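PDB 4A0S: octenoyl-CoA reductase/carboxylase from Streptomyces sp., which carboxylates and reduces 2-octenoyl-CoA with the help of NADP(H), probably supplying an unusual extender unit for polyketide biosynthesis. Local coordinates for residues Y25-L30 with Y110-S115; A61-L66 with V178-Q183; V69-I74 with D116-V121; K94-Q99 with E160-G165. One frame throughout, in Å; residues are numbered along the deposited sequence.

Interaction 1: Y25-L30 with Y110-S115; sequences YLALHL and YHVLGS
L30 and L113 meet at about a right angle, CD1 of L30 lying 3.8 Å from CD2 of L113. That same CD2 sits over the centre of the H111 ring, so one leucine methyl touches both an aliphatic neighbour and an imidazole whose nitrogens bond to T89 and T168. V112 straddles A27, with CG1 and CG2 each 3.6 Å from A27 CB, and Y25 arrives from the opposite direction to bring its OH within 3.9 Å of V112 CG2. The backbone beneath is an antiparallel strand pair in the sheet that also takes in strands 51-52 and 54-56: H111 N donates to L30 O at 2.7 Å, and L113 N extends the ladder to L28 O at 3.2 Å. H29, whose chi1 of 65° swings the ring back over its own strand, gives ND1 to A27 O at 2.9 Å; the acceptor lies in the imidazole plane, although ND1 stands above the carbonyl plane. CD2 of the same ring rests 3.7 Å from Y110 CB. A leucine in place of H29 would probably leave A27 O without this donor and the side chain free to turn away. A water hydrogen-bonds to Y25 OH and, weakly, to Y110 OH.

Interaction 2: A61-L66 with V178-Q183; sequences APDEVL and VVRASQ
D63, E64 and R180 close round a single water, which donates to D63 OD1 at 3.0 Å and to E64 OE2 at 2.6 Å and accepts from R180 NE at 2.8 Å, at the edge of the guanidinium and in its plane. D63 also faces R180 in a salt bridge, OD2 standing 3.3 Å from NE; OD2 lies well out of the guanidinium plane, so no N-H points at it and only the charges attract, the two planes being 53° apart. The other oxygen of E64, OE1, takes A61 N at 2.9 Å from above the carboxylate plane, bracing the type I turn from A61 to E64, while OE2 has a further salt bridge to R105. An alanine at E64 would probably leave A61 N and R105 without this carboxylate partner and the water short of an acceptor. Beyond the turn strands 64-66 and 178-180 pair antiparallel, V65 N bonding V179 O at 2.7 Å and V179 N bonding V65 O. A181 N, at the start of a 3-10 segment, reaches back to D63 O in the turn at 2.8 Å. L66 CD1 packs 3.7 Å from V178 CG2. The start of strand 64-73 runs between strands 176-180 and 117-124, with V65 leaning on V121 and L184, W164 packing against V179, and R129 of a second subunit lying against R180.

Interaction 3: V69-I74 with D116-V121; sequences VMASSI and DCSGVV
S73 meets the flat carboxylate of D116 on the syn lone pair of OD1, the side of its other oxygen, with OG donating at 2.6 Å. A chi1 of 45° lodges the D116 carboxylate between its own backbone N and carbonyl carbon, from where OD1 also takes N75 ND2 and OD2 receives L201 N; neither segment contributes an aromatic ring. The neighbouring S72 reaches the backbone instead, its OG donating to D116 O at 2.6 Å, tilted a little from the carbonyl plane. Farther along, two antiparallel strands of the GroES-like domain slip by one residue. M70 N, in the carbonyl plane at 2.8 Å, and A71 N, tilted from it at 3.3 Å, both bond S118 O: a classic beta bulge. S118 N answers with a bond to A71 O at 2.8 Å. G119 suits this irregularity: at its backbone angles a CB would collide with the carbonyl O of S118, which alone calls for glycine, and it would also jam against V69 CA and M70 N. M70 CG packs 3.7 Å from G119 CA. V69 CG1 packs 3.5 Å from C117 CB, and C117 SG touches both valine methyls. In this buried setting the hydroxyls act as directed donors, and K408 NZ, bonded to S73 OG, would probably polarise that hydroxyl and strengthen its hold on D116.

Interaction 4: K94-Q99 with E160-G165; sequences KQNARQ and EQRAWG. With CO8 (octanoyl-coenzyme A), chain E.
The helical residues Q95 and N96 keep their backbone well clear of segment 160-165, the nearest CA atoms, those of N96 and E160, being 8.0 Å apart, so that side chains span the interval. N96, with CG anti to its N (chi1 -175°), lays its amide over one face of the R162 guanidinium, the planes 24° apart and CB 3.4 Å from R162 NE; its ND2 bonds E167 O. R162 in turn grips E160 end-on, NH1 at 2.8 Å and NH2 at 3.1 Å converging on OE1 in the guanidinium plane. Against that carboxylate slides the amide of Q99, nearly parallel at 7°, with its CD 3.1 Å from E160 OE1. The result is a layered set of flat polar groups in the GroES-like domain, beside the acyl-CoA pocket. Q99 NE2 and Q99 N hydrogen-bond N96 O from opposite faces of its plane, which ties the stacked amide to the backbone of N96. Both segments also line the ligand: Q95 NE2 stands 3.1 Å from the pyrophosphate oxygen O2A of octanoyl-coenzyme A, and A163 CB packs 3.7 Å from C6' of its acyl tail. Q161, beside the tail's end, bonds R328 of a third subunit through OE1.

Three of the four contacts are buried strand pairings, and the fourth lies at the surface beside the coenzyme A. Interactions 2 and 3 share strand 64-73 and one sheet, and touch along that strand; interaction 1 belongs to a separate antiparallel sheet. Their chemistry follows their place: a backbone ladder with apolar packing in interaction 1, a charged and watered turn near a subunit boundary in interaction 2, hydroxyls on an aspartate in interaction 3, and stacked polar planes without a backbone ladder in interaction 4. W164 of interaction 4 reaches all the others, its indole meeting V178 O and C117 SG and its backbone O meeting S115 OG.

Interaction 1: Y25-L30 with Y110-S115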
# COMPACT_ATOMS: atom_id res chain seq x y z
N TYR A 25 -16.83 -5.97 -43.05
CA TYR A 25 -15.43 -6.28 -43.02
C TYR A 25 -15.21 -7.74 -42.72
O TYR A 25 -16.09 -8.39 -42.15
CB TYR A 25 -14.68 -5.38 -42.04
CG TYR A 25 -15.07 -5.54 -40.60
CD1 TYR A 25 -16.09 -4.78 -40.07
CD2 TYR A 25 -14.40 -6.43 -39.77
CE1 TYR A 25 -16.45 -4.89 -38.76
CE2 TYR A 25 -14.76 -6.56 -38.43
CZ TYR A 25 -15.79 -5.79 -37.94
OH TYR A 25 -16.18 -5.87 -36.63
N LEU A 26 -14.04 -8.23 -43.10
CA LEU A 26 -13.63 -9.61 -42.84
C LEU A 26 -13.31 -9.79 -41.36
O LEU A 26 -12.56 -9.02 -40.76
CB LEU A 26 -12.42 -9.97 -43.70
CG LEU A 26 -11.92 -11.42 -43.71
CD1 LEU A 26 -13.02 -12.35 -44.20
CD2 LEU A 26 -10.69 -11.54 -44.59
N ALA A 27 -13.89 -10.82 -40.76
CA ALA A 27 -13.69 -11.04 -39.33
C ALA A 27 -13.68 -12.51 -38.99
O ALA A 27 -14.48 -13.29 -39.51
CB ALA A 27 -14.79 -10.35 -38.54
N LEU A 28 -12.76 -12.86 -38.09
CA LEU A 28 -12.80 -14.14 -37.42
C LEU A 28 -13.89 -13.99 -36.39
O LEU A 28 -13.83 -13.10 -35.55
CB LEU A 28 -11.47 -14.43 -36.73
CG LEU A 28 -11.34 -15.87 -36.21
CD1 LEU A 28 -11.19 -16.88 -37.37
CD2 LEU A 28 -10.20 -15.95 -35.23
N HIS A 29 -14.90 -14.85 -36.48
CA HIS A 29 -16.02 -14.72 -35.57
C HIS A 29 -16.67 -16.04 -35.25
O HIS A 29 -16.40 -17.07 -35.90
CB HIS A 29 -17.07 -13.78 -36.14
CG HIS A 29 -17.71 -14.28 -37.40
ND1 HIS A 29 -17.10 -14.17 -38.63
CD2 HIS A 29 -18.90 -14.89 -37.61
CE1 HIS A 29 -17.89 -14.70 -39.55
NE2 HIS A 29 -18.99 -15.14 -38.96
N LEU A 30 -17.52 -16.00 -34.24
CA LEU A 30 -18.37 -17.11 -33.90
C LEU A 30 -19.79 -16.74 -34.26
O LEU A 30 -20.12 -15.55 -34.44
CB LEU A 30 -18.25 -17.42 -32.42
CG LEU A 30 -16.83 -17.70 -31.93
CD1 LEU A 30 -16.85 -17.63 -30.43
CD2 LEU A 30 -16.31 -19.04 -32.43
N TYR A 110 -23.28 -12.82 -34.58
CA TYR A 110 -21.89 -13.12 -34.82
C TYR A 110 -21.11 -12.47 -33.69
O TYR A 110 -21.55 -11.47 -33.11
CB TYR A 110 -21.42 -12.56 -36.17
CG TYR A 110 -21.62 -11.07 -36.31
CD1 TYR A 110 -22.84 -10.54 -36.73
CD2 TYR A 110 -20.58 -10.19 -36.00
CE1 TYR A 110 -23.02 -9.14 -36.84
CE2 TYR A 110 -20.75 -8.80 -36.11
CZ TYR A 110 -21.97 -8.30 -36.53
OH TYR A 110 -22.12 -6.93 -36.64
N HIS A 111 -19.96 -13.05 -33.36
CA HIS A 111 -19.08 -12.43 -32.42
C HIS A 111 -17.69 -12.35 -33.00
O HIS A 111 -17.04 -13.37 -33.21
CB HIS A 111 -19.05 -13.21 -31.12
CG HIS A 111 -18.21 -12.55 -30.07
ND1 HIS A 111 -17.92 -13.15 -28.87
CD2 HIS A 111 -17.61 -11.33 -30.04
CE1 HIS A 111 -17.17 -12.33 -28.15
NE2 HIS A 111 -16.97 -11.23 -28.84
N VAL A 112 -17.24 -11.12 -33.24
CA VAL A 112 -15.89 -10.89 -33.72
C VAL A 112 -14.91 -10.89 -32.56
O VAL A 112 -14.91 -10.00 -31.72
CB VAL A 112 -15.79 -9.61 -34.54
CG1 VAL A 112 -14.36 -9.46 -35.11
CG2 VAL A 112 -16.86 -9.61 -35.66
N LEU A 113 -14.06 -11.91 -32.56
CA LEU A 113 -13.11 -12.19 -31.48
C LEU A 113 -11.84 -11.39 -31.66
O LEU A 113 -11.68 -10.69 -32.64
CB LEU A 113 -12.76 -13.67 -31.49
CG LEU A 113 -13.95 -14.63 -31.47
CD1 LEU A 113 -13.40 -16.02 -31.30
CD2 LEU A 113 -14.96 -14.31 -30.34
N GLY A 114 -10.92 -11.53 -30.70
CA GLY A 114 -9.63 -10.87 -30.81
C GLY A 114 -9.59 -9.80 -29.76
O GLY A 114 -10.42 -8.88 -29.75
N SER A 115 -8.63 -9.91 -28.86
CA SER A 115 -8.62 -9.10 -27.66
C SER A 115 -7.40 -8.21 -27.56
O SER A 115 -7.29 -7.41 -26.65
CB SER A 115 -8.73 -10.01 -26.45
OG SER A 115 -9.95 -10.71 -26.58
O HOH W 1 -18.85 -6.16 -37.13

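Interaction 2: A61-L66 with V178-Q183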
# COMPACT_ATOMS: atom_id res chain seq x y z
N ALA A 61 -19.44 4.52 -31.71
CA ALA A 61 -19.91 5.31 -30.57
C ALA A 61 -19.02 6.53 -30.45
O ALA A 61 -17.94 6.55 -31.01
CB ALA A 61 -19.86 4.48 -29.29
N PRO A 62 -19.46 7.55 -29.70
CA PRO A 62 -18.65 8.77 -29.72
C PRO A 62 -17.30 8.64 -29.03
O PRO A 62 -16.40 9.44 -29.29
CB PRO A 62 -19.52 9.80 -28.99
CG PRO A 62 -20.51 8.98 -28.22
CD PRO A 62 -20.74 7.74 -29.00
N ASP A 63 -17.15 7.64 -28.17
CA ASP A 63 -15.92 7.48 -27.40
C ASP A 63 -15.10 6.35 -28.04
O ASP A 63 -14.12 5.89 -27.47
CB ASP A 63 -16.25 7.12 -25.97
CG ASP A 63 -16.96 5.78 -25.86
OD1 ASP A 63 -17.69 5.39 -26.81
OD2 ASP A 63 -16.78 5.09 -24.83
N GLU A 64 -15.51 5.93 -29.23
CA GLU A 64 -14.86 4.79 -29.86
C GLU A 64 -14.01 5.17 -31.04
O GLU A 64 -14.16 6.24 -31.62
CB GLU A 64 -15.90 3.78 -30.31
CG GLU A 64 -16.39 2.89 -29.20
CD GLU A 64 -17.60 2.09 -29.62
OE1 GLU A 64 -18.02 2.19 -30.79
OE2 GLU A 64 -18.16 1.36 -28.77
N VAL A 65 -13.13 4.24 -31.42
CA VAL A 65 -12.23 4.45 -32.52
C VAL A 65 -12.31 3.22 -33.38
O VAL A 65 -12.37 2.10 -32.87
CB VAL A 65 -10.80 4.66 -32.01
CG1 VAL A 65 -9.85 4.76 -33.15
CG2 VAL A 65 -10.72 5.95 -31.16
N LEU A 66 -12.36 3.44 -34.69
CA LEU A 66 -12.35 2.33 -35.61
C LEU A 66 -10.91 2.18 -36.00
O LEU A 66 -10.31 3.13 -36.48
CB LEU A 66 -13.21 2.62 -36.82
CG LEU A 66 -13.29 1.49 -37.84
CD1 LEU A 66 -13.96 0.22 -37.26
CD2 LEU A 66 -14.07 2.06 -39.00
N VAL A 178 -13.39 -2.25 -33.38
CA VAL A 178 -14.02 -1.10 -32.76
C VAL A 178 -13.60 -1.12 -31.29
O VAL A 178 -13.77 -2.12 -30.58
CB VAL A 178 -15.55 -1.11 -32.90
CG1 VAL A 178 -16.18 0.01 -32.05
CG2 VAL A 178 -15.94 -0.95 -34.36
N VAL A 179 -13.01 -0.01 -30.86
CA VAL A 179 -12.46 0.03 -29.52
C VAL A 179 -12.85 1.32 -28.86
O VAL A 179 -13.07 2.32 -29.53
CB VAL A 179 -10.92 -0.09 -29.54
CG1 VAL A 179 -10.50 -1.27 -30.40
CG2 VAL A 179 -10.25 1.19 -30.07
N ARG A 180 -12.92 1.31 -27.54
CA ARG A 180 -13.03 2.56 -26.81
C ARG A 180 -11.67 3.24 -26.86
O ARG A 180 -10.64 2.58 -26.86
CB ARG A 180 -13.48 2.32 -25.38
CG ARG A 180 -14.85 1.70 -25.31
CD ARG A 180 -15.51 1.95 -23.96
NE ARG A 180 -16.96 1.85 -24.11
CZ ARG A 180 -17.80 1.54 -23.12
NH1 ARG A 180 -17.33 1.32 -21.90
NH2 ARG A 180 -19.10 1.47 -23.33
N ALA A 181 -11.68 4.56 -26.91
CA ALA A 181 -10.46 5.33 -27.01
C ALA A 181 -9.50 4.98 -25.86
O ALA A 181 -8.29 5.08 -26.00
CB ALA A 181 -10.77 6.79 -27.04
N SER A 182 -10.06 4.55 -24.73
CA SER A 182 -9.24 4.21 -23.57
C SER A 182 -8.66 2.81 -23.66
O SER A 182 -8.09 2.30 -22.68
CB SER A 182 -10.04 4.36 -22.29
OG SER A 182 -11.18 3.53 -22.34
N GLN A 183 -8.80 2.19 -24.84
CA GLN A 183 -8.11 0.93 -25.14
C GLN A 183 -6.86 1.18 -25.96
O GLN A 183 -6.08 0.26 -26.20
CB GLN A 183 -9.01 -0.01 -25.93
CG GLN A 183 -10.23 -0.49 -25.18
CD GLN A 183 -11.06 -1.39 -26.06
OE1 GLN A 183 -12.15 -1.02 -26.49
NE2 GLN A 183 -10.52 -2.56 -26.38
O HOH W 2 -18.38 2.47 -26.48

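Interaction 3: V69-I74 with D116-V121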
# COMPACT_ATOMS: atom_id res chain seq x y z
N VAL A 69 -7.20 -2.97 -38.40
CA VAL A 69 -6.35 -3.86 -37.63
C VAL A 69 -5.28 -4.48 -38.53
O VAL A 69 -5.59 -5.20 -39.48
CB VAL A 69 -7.16 -4.97 -36.96
CG1 VAL A 69 -6.24 -5.89 -36.17
CG2 VAL A 69 -8.23 -4.37 -36.06
N MET A 70 -4.03 -4.23 -38.19
CA MET A 70 -2.93 -4.73 -39.00
C MET A 70 -2.57 -6.15 -38.61
O MET A 70 -2.36 -7.00 -39.47
CB MET A 70 -1.74 -3.79 -38.88
CG MET A 70 -2.00 -2.47 -39.60
SD MET A 70 -2.25 -2.71 -41.38
CE MET A 70 -0.57 -3.06 -41.86
N ALA A 71 -2.55 -6.39 -37.30
CA ALA A 71 -2.24 -7.68 -36.76
C ALA A 71 -2.92 -7.79 -35.41
O ALA A 71 -3.21 -6.78 -34.76
CB ALA A 71 -0.73 -7.83 -36.61
N SER A 72 -3.16 -9.02 -34.99
CA SER A 72 -3.78 -9.30 -33.73
C SER A 72 -3.02 -10.51 -33.20
O SER A 72 -1.90 -10.79 -33.65
CB SER A 72 -5.26 -9.60 -33.95
OG SER A 72 -5.96 -9.77 -32.73
N SER A 73 -3.59 -11.21 -32.22
CA SER A 73 -2.93 -12.40 -31.73
C SER A 73 -3.99 -13.36 -31.27
O SER A 73 -5.14 -12.96 -31.00
CB SER A 73 -2.01 -12.04 -30.56
OG SER A 73 -2.77 -11.87 -29.38
N ILE A 74 -3.61 -14.63 -31.15
CA ILE A 74 -4.48 -15.56 -30.45
C ILE A 74 -4.20 -15.40 -28.97
O ILE A 74 -3.03 -15.38 -28.53
CB ILE A 74 -4.25 -17.02 -30.88
CG1 ILE A 74 -4.35 -17.13 -32.39
CG2 ILE A 74 -5.26 -17.94 -30.18
CD1 ILE A 74 -5.72 -16.74 -32.93
N ASP A 116 -6.51 -8.33 -28.53
CA ASP A 116 -5.54 -7.26 -28.73
C ASP A 116 -5.28 -7.07 -30.21
O ASP A 116 -5.79 -7.83 -31.05
CB ASP A 116 -4.26 -7.40 -27.86
CG ASP A 116 -3.68 -8.80 -27.84
OD1 ASP A 116 -3.89 -9.62 -28.76
OD2 ASP A 116 -2.96 -9.10 -26.88
N CYS A 117 -4.52 -6.04 -30.55
CA CYS A 117 -4.20 -5.82 -31.92
C CYS A 117 -3.29 -4.65 -32.01
O CYS A 117 -3.12 -3.91 -31.03
CB CYS A 117 -5.45 -5.59 -32.77
SG CYS A 117 -6.03 -3.93 -32.86
N SER A 118 -2.66 -4.51 -33.17
CA SER A 118 -2.01 -3.27 -33.53
C SER A 118 -2.64 -2.85 -34.83
O SER A 118 -3.19 -3.68 -35.58
CB SER A 118 -0.52 -3.47 -33.71
OG SER A 118 -0.29 -4.42 -34.74
N GLY A 119 -2.60 -1.57 -35.10
CA GLY A 119 -3.15 -1.12 -36.34
C GLY A 119 -3.19 0.36 -36.49
O GLY A 119 -2.42 1.10 -35.89
N VAL A 120 -4.10 0.79 -37.34
CA VAL A 120 -4.15 2.17 -37.73
C VAL A 120 -5.54 2.71 -37.46
O VAL A 120 -6.54 2.11 -37.83
CB VAL A 120 -3.82 2.32 -39.22
CG1 VAL A 120 -3.84 3.76 -39.59
CG2 VAL A 120 -2.48 1.68 -39.53
N VAL A 121 -5.58 3.87 -36.80
CA VAL A 121 -6.82 4.55 -36.58
C VAL A 121 -7.38 4.97 -37.92
O VAL A 121 -6.66 5.52 -38.76
CB VAL A 121 -6.61 5.79 -35.69
CG1 VAL A 121 -7.90 6.54 -35.52
CG2 VAL A 121 -6.04 5.36 -34.33

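Interaction 4: K94-Q99 with E160-G165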
# COMPACT_ATOMS: atom_id res chain seq x y z
N LYS A 94 -24.82 -10.33 -24.74
CA LYS A 94 -26.18 -9.98 -24.37
C LYS A 94 -26.23 -9.19 -23.07
O LYS A 94 -27.00 -8.25 -22.94
CB LYS A 94 -27.05 -11.24 -24.31
CG LYS A 94 -27.34 -11.81 -25.68
CD LYS A 94 -28.34 -12.97 -25.64
CE LYS A 94 -28.98 -13.16 -27.02
NZ LYS A 94 -29.77 -11.98 -27.52
N GLN A 95 -25.40 -9.58 -22.11
CA GLN A 95 -25.28 -8.86 -20.85
C GLN A 95 -24.78 -7.44 -21.14
O GLN A 95 -25.29 -6.48 -20.59
CB GLN A 95 -24.28 -9.54 -19.92
CG GLN A 95 -24.79 -10.80 -19.21
CD GLN A 95 -23.80 -11.30 -18.16
OE1 GLN A 95 -22.66 -11.68 -18.48
NE2 GLN A 95 -24.24 -11.30 -16.89
N ASN A 96 -23.76 -7.37 -21.98
CA ASN A 96 -23.20 -6.11 -22.42
C ASN A 96 -24.32 -5.25 -23.01
O ASN A 96 -24.58 -4.13 -22.54
CB ASN A 96 -22.11 -6.41 -23.46
CG ASN A 96 -21.35 -5.17 -23.92
OD1 ASN A 96 -21.82 -4.03 -23.79
ND2 ASN A 96 -20.17 -5.41 -24.50
N ALA A 97 -25.04 -5.80 -23.99
CA ALA A 97 -26.12 -5.09 -24.67
C ALA A 97 -27.29 -4.67 -23.77
O ALA A 97 -28.03 -3.75 -24.12
CB ALA A 97 -26.64 -5.92 -25.81
N ARG A 98 -27.43 -5.31 -22.62
CA ARG A 98 -28.55 -5.00 -21.71
C ARG A 98 -28.39 -3.62 -21.09
O ARG A 98 -29.34 -3.07 -20.51
CB ARG A 98 -28.69 -6.07 -20.62
CG ARG A 98 -29.56 -7.25 -21.02
CD ARG A 98 -29.46 -8.33 -19.96
NE ARG A 98 -29.14 -9.64 -20.55
CZ ARG A 98 -28.36 -10.55 -19.97
NH1 ARG A 98 -27.82 -10.30 -18.78
NH2 ARG A 98 -28.12 -11.71 -20.58
N GLN A 99 -27.19 -3.05 -21.22
CA GLN A 99 -26.92 -1.70 -20.75
C GLN A 99 -27.65 -0.65 -21.57
O GLN A 99 -27.79 0.50 -21.13
CB GLN A 99 -25.44 -1.38 -20.87
CG GLN A 99 -24.49 -2.17 -20.01
CD GLN A 99 -23.10 -1.66 -20.29
OE1 GLN A 99 -22.71 -0.60 -19.79
NE2 GLN A 99 -22.38 -2.36 -21.15
N GLU A 160 -18.65 -2.58 -15.26
CA GLU A 160 -18.83 -2.66 -16.71
C GLU A 160 -17.52 -2.99 -17.41
O GLU A 160 -17.42 -2.90 -18.63
CB GLU A 160 -19.44 -1.36 -17.26
CG GLU A 160 -20.83 -1.01 -16.70
CD GLU A 160 -21.88 -2.07 -16.98
OE1 GLU A 160 -21.65 -2.93 -17.86
OE2 GLU A 160 -22.94 -2.05 -16.31
N GLN A 161 -16.50 -3.35 -16.64
CA GLN A 161 -15.23 -3.69 -17.24
C GLN A 161 -15.43 -4.95 -18.05
O GLN A 161 -15.97 -5.93 -17.56
CB GLN A 161 -14.14 -3.91 -16.20
CG GLN A 161 -12.85 -4.46 -16.78
CD GLN A 161 -12.87 -5.98 -16.95
OE1 GLN A 161 -13.12 -6.73 -15.99
NE2 GLN A 161 -12.58 -6.43 -18.16
N ARG A 162 -15.02 -4.89 -19.31
CA ARG A 162 -15.09 -6.02 -20.21
C ARG A 162 -13.77 -6.22 -20.94
O ARG A 162 -12.93 -5.33 -20.98
CB ARG A 162 -16.24 -5.85 -21.19
CG ARG A 162 -17.58 -6.00 -20.52
CD ARG A 162 -18.75 -5.93 -21.54
NE ARG A 162 -19.99 -6.19 -20.82
CZ ARG A 162 -20.61 -5.32 -20.04
NH1 ARG A 162 -20.12 -4.09 -19.89
NH2 ARG A 162 -21.72 -5.67 -19.40
N ALA A 163 -13.60 -7.43 -21.46
CA ALA A 163 -12.46 -7.79 -22.29
C ALA A 163 -12.90 -7.68 -23.73
O ALA A 163 -13.77 -8.42 -24.21
CB ALA A 163 -11.99 -9.21 -21.99
N TRP A 164 -12.30 -6.72 -24.41
CA TRP A 164 -12.48 -6.53 -25.83
C TRP A 164 -12.42 -7.84 -26.61
O TRP A 164 -11.49 -8.63 -26.41
CB TRP A 164 -11.37 -5.62 -26.30
CG TRP A 164 -11.54 -5.22 -27.68
CD1 TRP A 164 -12.66 -4.69 -28.24
CD2 TRP A 164 -10.55 -5.24 -28.70
NE1 TRP A 164 -12.43 -4.41 -29.56
CE2 TRP A 164 -11.14 -4.74 -29.87
CE3 TRP A 164 -9.22 -5.68 -28.75
CZ2 TRP A 164 -10.45 -4.64 -31.08
CZ3 TRP A 164 -8.52 -5.57 -29.94
CH2 TRP A 164 -9.14 -5.05 -31.10
N GLY A 165 -13.41 -8.06 -27.47
CA GLY A 165 -13.46 -9.27 -28.29
C GLY A 165 -13.83 -10.54 -27.55
O GLY A 165 -13.84 -11.61 -28.13
N1A CO8 E . -25.09 -21.33 -22.67
C2A CO8 E . -25.70 -20.16 -22.50
N3A CO8 E . -25.64 -19.51 -21.34
C4A CO8 E . -24.94 -20.05 -20.31
C5A CO8 E . -24.29 -21.27 -20.45
C6A CO8 E . -24.37 -21.92 -21.67
N6A CO8 E . -23.75 -23.09 -21.86
N7A CO8 E . -23.68 -21.54 -19.29
C8A CO8 E . -23.95 -20.54 -18.45
N9A CO8 E . -24.72 -19.63 -19.07
C1B CO8 E . -25.26 -18.35 -18.54
C2B CO8 E . -26.45 -18.61 -17.60
O2B CO8 E . -27.46 -17.59 -17.81
C3B CO8 E . -25.79 -18.46 -16.24
O3B CO8 E . -26.74 -18.07 -15.26
P3B CO8 E . -27.25 -19.24 -14.27
O7A CO8 E . -28.88 -19.21 -14.33
O8A CO8 E . -26.92 -20.71 -14.93
O9A CO8 E . -26.67 -19.12 -12.91
C4B CO8 E . -24.76 -17.36 -16.47
O4B CO8 E . -24.24 -17.63 -17.78
C5B CO8 E . -23.53 -17.51 -15.56
O5B CO8 E . -22.54 -16.53 -15.91
P1A CO8 E . -22.78 -14.95 -15.52
O1A CO8 E . -21.45 -14.14 -16.07
O2A CO8 E . -24.02 -14.34 -16.11
O3A CO8 E . -22.92 -14.92 -13.88
P2A CO8 E . -21.75 -14.73 -12.74
O4A CO8 E . -22.14 -15.68 -11.52
O5A CO8 E . -21.53 -13.31 -12.31
O6A CO8 E . -20.39 -15.39 -13.36
CBP CO8 E . -18.00 -15.51 -13.95
CCP CO8 E . -19.10 -14.77 -13.16
CDP CO8 E . -17.80 -16.86 -13.24
CEP CO8 E . -16.71 -14.70 -13.82
CAP CO8 E . -18.44 -15.68 -15.44
OAP CO8 E . -18.88 -14.43 -16.06
C9P CO8 E . -17.39 -16.39 -16.34
O9P CO8 E . -17.23 -17.61 -16.24
N8P CO8 E . -16.72 -15.61 -17.23
C7P CO8 E . -15.75 -16.18 -18.21
C6P CO8 E . -14.25 -15.99 -17.84
C5P CO8 E . -13.50 -17.30 -18.18
O5P CO8 E . -13.79 -18.34 -17.61
N4P CO8 E . -12.63 -17.35 -19.19
C3P CO8 E . -11.97 -16.27 -19.93
C2P CO8 E . -10.52 -16.43 -19.46
S1P CO8 E . -9.88 -14.91 -18.67
C1' CO8 E . -8.93 -14.34 -19.99
O1' CO8 E . -8.42 -15.09 -20.84
C2' CO8 E . -8.80 -12.96 -20.02
C3' CO8 E . -8.07 -12.29 -20.98
C4' CO8 E . -7.97 -10.90 -20.90
C5' CO8 E . -8.98 -10.20 -20.01
C6' CO8 E . -8.75 -8.69 -20.25
C7' CO8 E . -9.53 -7.90 -19.24
C8' CO8 E . -9.39 -6.42 -19.59